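PDB 1KDJ: plastocyanin from Adiantum capillus-veneris, which carries electrons between the cytochrome b6-f complex and P700 of photosystem I by means of a single bound copper ion. Local coordinates for residues 1-6 against 25-30; 10-15 against 91-96; 38-43 against 84-89. One frame throughout, in Å; residues are numbered along the deposited sequence.

Interactions 1 and 3 each lie within one of the two sheets of the plastocyanin beta sandwich, pairing strands 2-5 and 27-31 in one and strands 40-41 and 81-86 in the other; their centres are about 13 Å apart. F29 meets F85 and I39 in the core between the sheets. Interaction 2, its centre about 14 Å and 10 Å from theirs, sets residues 10-15 beside the loop between strands 81-86 and 96-101. Interactions 1 and 2 alternate along the chain and meet where strand 2-5 lies beside strand 14-15; interaction 3 follows interaction 1 and is nested within interaction 2. The sandwich thus holds the copper ligands C87 and M95 at one end of the fold.

Interaction 1: residues 1-6 against 25-30; sequences AKVEVG and EAVEFT
Residues 2-5 and 27-30 run as parallel strands, their axes 4.7 Å apart at closest approach and inclined by 23°. K2 pairs with E28, V3 with F29 and E4 with T30. Backbone hydrogen bonds go from E28 N to A1 O, V3 N to E28 O (2.8 Å), T30 N to V3 O and V5 N to T30 O (2.8 Å). The amino group of A1 is gripped twice, by a hydrogen bond from A1 N to A26 O (2.8 Å) and a hydrogen-bonded salt bridge to E25 OE2 (2.9 Å), met on the anti side, 22° out of the carboxylate plane. E25 reaches it with an extended chain, CG anti to the backbone N (chi1 174°). On the buried face V3 and F29 lie alongside each other, with V3 CB 3.6 Å from F29 CD1. V3 CG2 also meets V27 CG1, which sits over the rim of one face of the F29 ring. V5 CG2 approaches the edge of that ring near its plane, 3.7 Å from F29 CB, and V5 packs on the copper ligands H37 and M95, so this part of the sheet backs the copper site. Strand 14-15 continues the sheet beyond residues 2-5 and strand 72-75 beyond residues 27-30, while I19 of strand 18-21 packs on A1 and V3, V21 on A1 and V27, and F85 meets the F29 ring edge-to-face.

Interaction 2: residues 10-15 against 91-96; sequences GNFKFY and KSANMK
M95 lays its methyl group over the F14 ring: CE stands 4.1 Å from the ring centroid and only 10° off the normal, a CH-pi contact near the middle of the face. M95 SD lies farther above the same face, 5.1 Å from the F14 centroid, a Met-aromatic pair. The M95 chain is fully extended, CG anti to the backbone N (chi1 -179°), and this carries sulfur and methyl across the backbone of residues 12 and 13. On the way M95 CB packs 3.4 Å from F12 O, and M95 SD lies 3.8 Å from F12 CB. F14 also sets its CE2 3.7 Å from M95 CG. Farther out, F12 CD2 touches A93 CB at 3.6 Å. No direct hydrogen bond joins the segments; two waters do so instead. One donates to both F12 O and A93 O, and the other accepts from F14 N (2.8 Å) while donating to K96 O. M95 is a copper ligand, so this packing probably helps fix the course of its thioether. F12 stacks on H90, another ligand, consistent with the pi-pi interaction that hinders protonation of an active-site histidine here. The contact brings the start of strand 14-15 and the loop before it against the loop between strands 81-86 and 96-101; V3 and V5 of strand 2-5 pack on F14, and F85 meets its ring edge-to-face.

Interaction 3: residues 38-43 against 84-89; sequences NIVFDI and TFYCTP. With CU (copper (II) ion), chain B.
V40 and Y86 form an antiparallel hydrogen-bonded pair, N to O both ways at 2.9 Å, next to the non-hydrogen-bonded pair F41 and F85, and D42 N continues the pairing to T84 O. V40 CB sits over one face of the Y86 ring, 4.2 Å from its centroid. Toward the core, F85 CB lies over the F41 ring, 4.0 Å from the centroid, and the F85 ring turns its edge to that face in an offset edge-to-face pair, planes at 62°. I39 CG2 packs on F85 CB. A water joins F41 O to Y86 OH. Nearer the copper, N38 OD1 accepts from T88 N (2.7 Å, 165° at the hydrogen) and from T88 OG1 (3.1 Å), both in the plane of its carbonyl. With chi1 at 68°, N38 CG lies between its backbone N and carbonyl carbon, bringing the amide over to T88; D64 O holds ND2. N38 N donates to C87 SG at 3.4 Å, and that sulfur binds the copper ion at 2.3 Å. H37 and H90 bind the ion too, and M95 SD lies a longer 2.9 Å from it. The N-H bond probably draws electron density from the thiolate and helps tune the copper, as in other blue copper proteins.

Interaction 1: residues 1-6 against 25-30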
loop_
_atom_site.group_PDB
_atom_site.type_symbol
_atom_site.label_atom_id
_atom_site.label_comp_id
_atom_site.label_asym_id
_atom_site.label_seq_id
_atom_site.Cartn_x
_atom_site.Cartn_y
_atom_site.Cartn_z
ATOM N N ALA A 1 -8.256 7.341 -4.621
ATOM C CA ALA A 1 -8.714 5.987 -4.844
ATOM C C ALA A 1 -8.804 5.451 -3.434
ATOM O O ALA A 1 -8.196 6.026 -2.534
ATOM C CB ALA A 1 -7.753 5.103 -5.563
ATOM N N LYS A 2 -9.531 4.383 -3.164
ATOM C CA LYS A 2 -9.739 3.888 -1.808
ATOM C C LYS A 2 -9.385 2.433 -1.901
ATOM O O LYS A 2 -9.767 1.763 -2.873
ATOM C CB LYS A 2 -11.186 3.982 -1.379
ATOM C CG LYS A 2 -11.860 5.335 -1.285
ATOM C CD LYS A 2 -11.386 6.101 -0.078
ATOM C CE LYS A 2 -12.229 7.356 0.149
ATOM N NZ LYS A 2 -12.124 8.241 -0.995
ATOM N N VAL A 3 -8.639 1.885 -0.939
ATOM C CA VAL A 3 -8.305 0.462 -0.969
ATOM C C VAL A 3 -8.655 0.011 0.430
ATOM O O VAL A 3 -8.423 0.742 1.396
ATOM C CB VAL A 3 -6.804 0.157 -1.200
ATOM C CG1 VAL A 3 -6.495 -1.348 -1.136
ATOM C CG2 VAL A 3 -6.433 0.645 -2.616
ATOM N N GLU A 4 -9.348 -1.124 0.501
ATOM C CA GLU A 4 -9.660 -1.741 1.776
ATOM C C GLU A 4 -8.562 -2.753 2.067
ATOM O O GLU A 4 -8.123 -3.540 1.221
ATOM C CB GLU A 4 -11.011 -2.417 1.678
ATOM C CG GLU A 4 -12.090 -1.355 1.643
ATOM C CD GLU A 4 -13.519 -1.911 1.675
ATOM O OE1 GLU A 4 -13.715 -3.100 1.911
ATOM O OE2 GLU A 4 -14.433 -1.132 1.446
ATOM N N VAL A 5 -8.106 -2.748 3.309
ATOM C CA VAL A 5 -7.000 -3.588 3.716
ATOM C C VAL A 5 -7.615 -4.640 4.654
ATOM O O VAL A 5 -8.055 -4.260 5.745
ATOM C CB VAL A 5 -5.965 -2.723 4.459
ATOM C CG1 VAL A 5 -4.785 -3.609 4.836
ATOM C CG2 VAL A 5 -5.499 -1.553 3.592
ATOM N N GLY A 6 -7.630 -5.882 4.218
ATOM C CA GLY A 6 -8.188 -6.966 5.024
ATOM C C GLY A 6 -9.710 -6.954 4.946
ATOM O O GLY A 6 -10.346 -6.123 4.274
ATOM N N GLU A 25 -2.894 11.703 -7.219
ATOM C CA GLU A 25 -4.158 11.335 -6.578
ATOM C C GLU A 25 -3.812 10.551 -5.308
ATOM O O GLU A 25 -3.000 9.638 -5.337
ATOM C CB GLU A 25 -5.003 10.464 -7.532
ATOM C CG GLU A 25 -6.304 9.892 -6.935
ATOM C CD GLU A 25 -7.127 8.963 -7.831
ATOM O OE1 GLU A 25 -6.882 8.866 -9.031
ATOM O OE2 GLU A 25 -8.035 8.314 -7.314
ATOM N N ALA A 26 -4.343 10.901 -4.163
ATOM C CA ALA A 26 -4.144 10.113 -2.961
ATOM C C ALA A 26 -4.799 8.706 -3.031
ATOM O O ALA A 26 -5.872 8.449 -3.621
ATOM C CB ALA A 26 -4.716 10.908 -1.801
ATOM N N VAL A 27 -4.086 7.696 -2.548
ATOM C CA VAL A 27 -4.635 6.362 -2.396
ATOM C C VAL A 27 -4.811 6.236 -0.882
ATOM O O VAL A 27 -3.841 6.386 -0.133
ATOM C CB VAL A 27 -3.670 5.326 -2.910
ATOM C CG1 VAL A 27 -4.289 3.946 -2.816
ATOM C CG2 VAL A 27 -3.381 5.594 -4.379
ATOM N N GLU A 28 -6.049 6.089 -0.407
ATOM C CA GLU A 28 -6.315 5.961 1.010
ATOM C C GLU A 28 -6.544 4.484 1.286
ATOM O O GLU A 28 -7.426 3.861 0.687
ATOM C CB GLU A 28 -7.542 6.730 1.384
ATOM C CG GLU A 28 -7.682 6.864 2.889
ATOM C CD GLU A 28 -9.037 7.437 3.285
ATOM O OE1 GLU A 28 -9.390 8.529 2.806
ATOM O OE2 GLU A 28 -9.750 6.780 4.059
ATOM N N PHE A 29 -5.713 3.887 2.127
ATOM C CA PHE A 29 -5.833 2.490 2.524
ATOM C C PHE A 29 -6.571 2.510 3.859
ATOM O O PHE A 29 -6.253 3.314 4.728
ATOM C CB PHE A 29 -4.460 1.899 2.686
ATOM C CG PHE A 29 -3.640 1.780 1.421
ATOM C CD1 PHE A 29 -3.731 0.650 0.648
ATOM C CD2 PHE A 29 -2.762 2.784 1.078
ATOM C CE1 PHE A 29 -2.956 0.477 -0.476
ATOM C CE2 PHE A 29 -1.996 2.606 -0.058
ATOM C CZ PHE A 29 -2.078 1.472 -0.833
ATOM N N THR A 30 -7.626 1.718 4.032
ATOM C CA THR A 30 -8.425 1.717 5.246
ATOM C C THR A 30 -8.563 0.286 5.704
ATOM O O THR A 30 -8.872 -0.625 4.932
ATOM C CB THR A 30 -9.821 2.256 5.023
ATOM O OG1 THR A 30 -9.663 3.564 4.474
ATOM C CG2 THR A 30 -10.632 2.330 6.310
#

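Interaction 2: residues 10-15 against 91-96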
loop_
_atom_site.group_PDB
_atom_site.type_symbol
_atom_site.label_atom_id
_atom_site.label_comp_id
_atom_site.label_asym_id
_atom_site.label_seq_id
_atom_site.Cartn_x
_atom_site.Cartn_y
_atom_site.Cartn_z
ATOM N N GLY A 10 -10.815 -11.941 8.323
ATOM C CA GLY A 10 -9.389 -12.216 8.569
ATOM C C GLY A 10 -8.546 -12.745 7.400
ATOM O O GLY A 10 -7.485 -13.366 7.573
ATOM N N ASN A 11 -8.994 -12.545 6.156
ATOM C CA ASN A 11 -8.210 -12.921 4.988
ATOM C C ASN A 11 -7.064 -11.934 4.786
ATOM O O ASN A 11 -7.199 -10.763 5.118
ATOM C CB ASN A 11 -9.038 -12.894 3.733
ATOM C CG ASN A 11 -10.007 -14.035 3.714
ATOM O OD1 ASN A 11 -9.622 -15.199 3.765
ATOM N ND2 ASN A 11 -11.283 -13.732 3.578
ATOM N N PHE A 12 -5.951 -12.350 4.241
ATOM C CA PHE A 12 -4.817 -11.452 4.071
ATOM C C PHE A 12 -4.852 -10.930 2.614
ATOM O O PHE A 12 -4.107 -11.395 1.734
ATOM C CB PHE A 12 -3.541 -12.224 4.335
ATOM C CG PHE A 12 -3.457 -12.972 5.672
ATOM C CD1 PHE A 12 -4.021 -12.448 6.820
ATOM C CD2 PHE A 12 -2.763 -14.174 5.684
ATOM C CE1 PHE A 12 -3.882 -13.135 8.013
ATOM C CE2 PHE A 12 -2.632 -14.853 6.880
ATOM C CZ PHE A 12 -3.186 -14.324 8.032
ATOM N N LYS A 13 -5.714 -9.952 2.354
ATOM C CA LYS A 13 -5.930 -9.465 0.999
ATOM C C LYS A 13 -6.188 -7.985 1.018
ATOM O O LYS A 13 -6.767 -7.408 1.938
ATOM C CB LYS A 13 -7.159 -10.148 0.366
ATOM C CG LYS A 13 -7.190 -11.643 0.060
ATOM C CD LYS A 13 -6.866 -11.778 -1.411
ATOM C CE LYS A 13 -6.759 -13.212 -1.948
ATOM N NZ LYS A 13 -6.025 -13.195 -3.231
ATOM N N PHE A 14 -5.779 -7.355 -0.083
ATOM C CA PHE A 14 -6.132 -5.966 -0.353
ATOM C C PHE A 14 -7.354 -6.033 -1.311
ATOM O O PHE A 14 -7.399 -6.885 -2.193
ATOM C CB PHE A 14 -4.977 -5.206 -1.076
ATOM C CG PHE A 14 -3.764 -4.927 -0.180
ATOM C CD1 PHE A 14 -3.839 -3.860 0.701
ATOM C CD2 PHE A 14 -2.632 -5.739 -0.281
ATOM C CE1 PHE A 14 -2.738 -3.580 1.510
ATOM C CE2 PHE A 14 -1.549 -5.452 0.531
ATOM C CZ PHE A 14 -1.618 -4.383 1.406
ATOM N N TYR A 15 -8.282 -5.127 -1.119
ATOM C CA TYR A 15 -9.518 -5.040 -1.879
ATOM C C TYR A 15 -9.703 -3.648 -2.480
ATOM O O TYR A 15 -10.064 -2.724 -1.734
ATOM C CB TYR A 15 -10.671 -5.375 -0.933
ATOM C CG TYR A 15 -10.666 -6.827 -0.459
ATOM C CD1 TYR A 15 -10.907 -7.852 -1.345
ATOM C CD2 TYR A 15 -10.463 -7.080 0.892
ATOM C CE1 TYR A 15 -10.943 -9.144 -0.896
ATOM C CE2 TYR A 15 -10.497 -8.370 1.346
ATOM C CZ TYR A 15 -10.733 -9.381 0.445
ATOM O OH TYR A 15 -10.779 -10.675 0.887
ATOM N N LYS A 91 3.407 -10.837 4.148
ATOM C CA LYS A 91 4.131 -10.851 2.869
ATOM C C LYS A 91 4.286 -12.253 2.331
ATOM O O LYS A 91 3.992 -12.515 1.171
ATOM C CB LYS A 91 5.545 -10.244 3.016
ATOM C CG LYS A 91 6.208 -9.925 1.669
ATOM C CD LYS A 91 7.587 -9.296 1.880
ATOM C CE LYS A 91 8.222 -8.782 0.566
ATOM N NZ LYS A 91 9.319 -9.629 0.115
ATOM N N SER A 92 4.710 -13.208 3.144
ATOM C CA SER A 92 4.848 -14.580 2.692
ATOM C C SER A 92 3.497 -15.217 2.373
ATOM O O SER A 92 3.436 -16.249 1.710
ATOM C CB SER A 92 5.550 -15.356 3.771
ATOM O OG SER A 92 4.923 -15.027 5.020
ATOM N N ALA A 93 2.387 -14.625 2.830
ATOM C CA ALA A 93 1.073 -15.111 2.461
ATOM C C ALA A 93 0.530 -14.384 1.218
ATOM O O ALA A 93 -0.674 -14.361 0.978
ATOM C CB ALA A 93 0.127 -14.906 3.632
ATOM N N ASN A 94 1.411 -13.756 0.437
ATOM C CA ASN A 94 1.128 -13.055 -0.809
ATOM C C ASN A 94 0.090 -11.970 -0.683
ATOM O O ASN A 94 -0.689 -11.685 -1.595
ATOM C CB ASN A 94 0.733 -14.079 -1.888
ATOM C CG ASN A 94 0.812 -13.623 -3.360
ATOM O OD1 ASN A 94 1.668 -14.071 -4.119
ATOM N ND2 ASN A 94 -0.033 -12.793 -3.962
ATOM N N MET A 95 0.067 -11.274 0.445
ATOM C CA MET A 95 -0.769 -10.097 0.574
ATOM C C MET A 95 0.010 -8.891 -0.018
ATOM O O MET A 95 0.788 -8.149 0.607
ATOM C CB MET A 95 -1.111 -9.856 2.025
ATOM C CG MET A 95 -1.989 -8.674 2.271
ATOM S SD MET A 95 -2.633 -8.509 3.942
ATOM C CE MET A 95 -3.574 -7.035 3.799
ATOM N N LYS A 96 -0.315 -8.716 -1.298
ATOM C CA LYS A 96 0.318 -7.728 -2.141
ATOM C C LYS A 96 -0.698 -7.163 -3.139
ATOM O O LYS A 96 -1.765 -7.766 -3.351
ATOM C CB LYS A 96 1.496 -8.387 -2.875
ATOM C CG LYS A 96 1.166 -9.471 -3.894
ATOM C CD LYS A 96 2.461 -9.900 -4.577
ATOM C CE LYS A 96 2.267 -11.041 -5.598
ATOM N NZ LYS A 96 1.530 -10.624 -6.779
HETATM O O HOH W 1 -3.587 -13.815 0.723
HETATM O O HOH W 2 -4.004 -8.775 -1.800
#

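Interaction 3: residues 38-43 against 84-89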
loop_
_atom_site.group_PDB
_atom_site.type_symbol
_atom_site.label_atom_id
_atom_site.label_comp_id
_atom_site.label_asym_id
_atom_site.label_seq_id
_atom_site.Cartn_x
_atom_site.Cartn_y
_atom_site.Cartn_z
ATOM N N ASN A 38 -0.137 -3.551 7.260
ATOM C CA ASN A 38 0.404 -2.244 6.857
ATOM C C ASN A 38 0.665 -2.248 5.346
ATOM O O ASN A 38 0.320 -3.219 4.656
ATOM C CB ASN A 38 1.726 -1.918 7.628
ATOM C CG ASN A 38 2.920 -2.760 7.302
ATOM O OD1 ASN A 38 3.008 -3.683 6.500
ATOM N ND2 ASN A 38 3.956 -2.496 8.055
ATOM N N ILE A 39 1.295 -1.191 4.818
ATOM C CA ILE A 39 1.521 -1.074 3.377
ATOM C C ILE A 39 2.931 -0.527 3.202
ATOM O O ILE A 39 3.189 0.573 3.687
ATOM C CB ILE A 39 0.563 -0.050 2.674
ATOM C CG1 ILE A 39 -0.925 -0.438 2.886
ATOM C CG2 ILE A 39 0.924 0.010 1.160
ATOM C CD1 ILE A 39 -1.594 0.029 4.209
ATOM N N VAL A 40 3.732 -1.274 2.492
ATOM C CA VAL A 40 5.096 -0.903 2.163
ATOM C C VAL A 40 5.271 -1.137 0.677
ATOM O O VAL A 40 4.970 -2.217 0.167
ATOM C CB VAL A 40 6.122 -1.782 2.975
ATOM C CG1 VAL A 40 7.560 -1.438 2.605
ATOM C CG2 VAL A 40 5.940 -1.517 4.448
ATOM N N PHE A 41 5.841 -0.136 -0.020
ATOM C CA PHE A 41 6.114 -0.249 -1.443
ATOM C C PHE A 41 7.427 -0.915 -1.721
ATOM O O PHE A 41 8.390 -0.655 -1.016
ATOM C CB PHE A 41 6.113 1.146 -2.113
ATOM C CG PHE A 41 4.701 1.619 -2.459
ATOM C CD1 PHE A 41 4.141 1.228 -3.663
ATOM C CD2 PHE A 41 3.978 2.364 -1.570
ATOM C CE1 PHE A 41 2.843 1.594 -3.958
ATOM C CE2 PHE A 41 2.683 2.721 -1.874
ATOM C CZ PHE A 41 2.115 2.337 -3.063
ATOM N N ASP A 42 7.483 -1.796 -2.700
ATOM C CA ASP A 42 8.714 -2.357 -3.219
ATOM C C ASP A 42 9.446 -1.282 -4.021
ATOM O O ASP A 42 8.810 -0.532 -4.768
ATOM C CB ASP A 42 8.458 -3.458 -4.178
ATOM C CG ASP A 42 8.982 -4.810 -3.773
ATOM O OD1 ASP A 42 10.043 -4.918 -3.149
ATOM O OD2 ASP A 42 8.306 -5.776 -4.103
ATOM N N ILE A 43 10.765 -1.164 -3.945
ATOM C CA ILE A 43 11.471 -0.144 -4.728
ATOM C C ILE A 43 11.985 -0.882 -5.951
ATOM O O ILE A 43 12.712 -1.852 -5.756
ATOM C CB ILE A 43 12.679 0.456 -3.968
ATOM C CG1 ILE A 43 12.297 0.955 -2.577
ATOM C CG2 ILE A 43 13.260 1.573 -4.842
ATOM C CD1 ILE A 43 11.244 2.050 -2.526
ATOM N N THR A 84 4.565 -2.301 -7.001
ATOM C CA THR A 84 3.982 -3.305 -6.105
ATOM C C THR A 84 4.048 -2.815 -4.664
ATOM O O THR A 84 4.979 -2.096 -4.268
ATOM C CB THR A 84 4.751 -4.604 -6.257
ATOM O OG1 THR A 84 4.468 -5.058 -7.565
ATOM C CG2 THR A 84 4.329 -5.703 -5.271
ATOM N N PHE A 85 3.017 -3.109 -3.867
ATOM C CA PHE A 85 3.046 -2.846 -2.443
ATOM C C PHE A 85 2.643 -4.149 -1.751
ATOM O O PHE A 85 2.009 -5.043 -2.348
ATOM C CB PHE A 85 2.093 -1.702 -2.037
ATOM C CG PHE A 85 0.638 -1.802 -2.461
ATOM C CD1 PHE A 85 -0.264 -2.448 -1.638
ATOM C CD2 PHE A 85 0.219 -1.272 -3.670
ATOM C CE1 PHE A 85 -1.583 -2.569 -2.030
ATOM C CE2 PHE A 85 -1.100 -1.400 -4.050
ATOM C CZ PHE A 85 -2.009 -2.056 -3.231
ATOM N N TYR A 86 3.067 -4.273 -0.495
ATOM C CA TYR A 86 2.824 -5.494 0.260
ATOM C C TYR A 86 2.608 -5.171 1.721
ATOM O O TYR A 86 2.817 -4.029 2.150
ATOM C CB TYR A 86 4.007 -6.465 0.078
ATOM C CG TYR A 86 5.333 -5.953 0.606
ATOM C CD1 TYR A 86 5.675 -6.187 1.928
ATOM C CD2 TYR A 86 6.195 -5.263 -0.242
ATOM C CE1 TYR A 86 6.880 -5.732 2.419
ATOM C CE2 TYR A 86 7.408 -4.812 0.257
ATOM C CZ TYR A 86 7.732 -5.051 1.574
ATOM O OH TYR A 86 8.918 -4.590 2.080
ATOM N N CYS A 87 2.095 -6.161 2.462
ATOM C CA CYS A 87 1.888 -5.980 3.885
ATOM C C CYS A 87 3.074 -6.656 4.558
ATOM O O CYS A 87 3.261 -7.824 4.236
ATOM C CB CYS A 87 0.592 -6.677 4.318
ATOM S SG CYS A 87 0.444 -6.713 6.115
ATOM N N THR A 88 3.827 -6.072 5.481
ATOM C CA THR A 88 4.940 -6.764 6.128
ATOM C C THR A 88 4.597 -8.046 6.911
ATOM O O THR A 88 5.124 -9.075 6.512
ATOM C CB THR A 88 5.629 -5.720 7.021
ATOM O OG1 THR A 88 5.989 -4.617 6.163
ATOM C CG2 THR A 88 6.817 -6.318 7.789
ATOM N N PRO A 89 3.690 -8.134 7.891
ATOM C CA PRO A 89 3.368 -9.390 8.566
ATOM C C PRO A 89 2.988 -10.505 7.612
ATOM O O PRO A 89 3.444 -11.633 7.771
ATOM C CB PRO A 89 2.239 -9.088 9.481
ATOM C CG PRO A 89 2.140 -7.628 9.650
ATOM C CD PRO A 89 2.833 -7.067 8.401
HETATM CU CU CU B . -1.356 -8.009 6.524
HETATM O O HOH W 3 10.167 -2.510 0.256
HETATM O O HOH W 4 7.206 -1.342 -7.051
#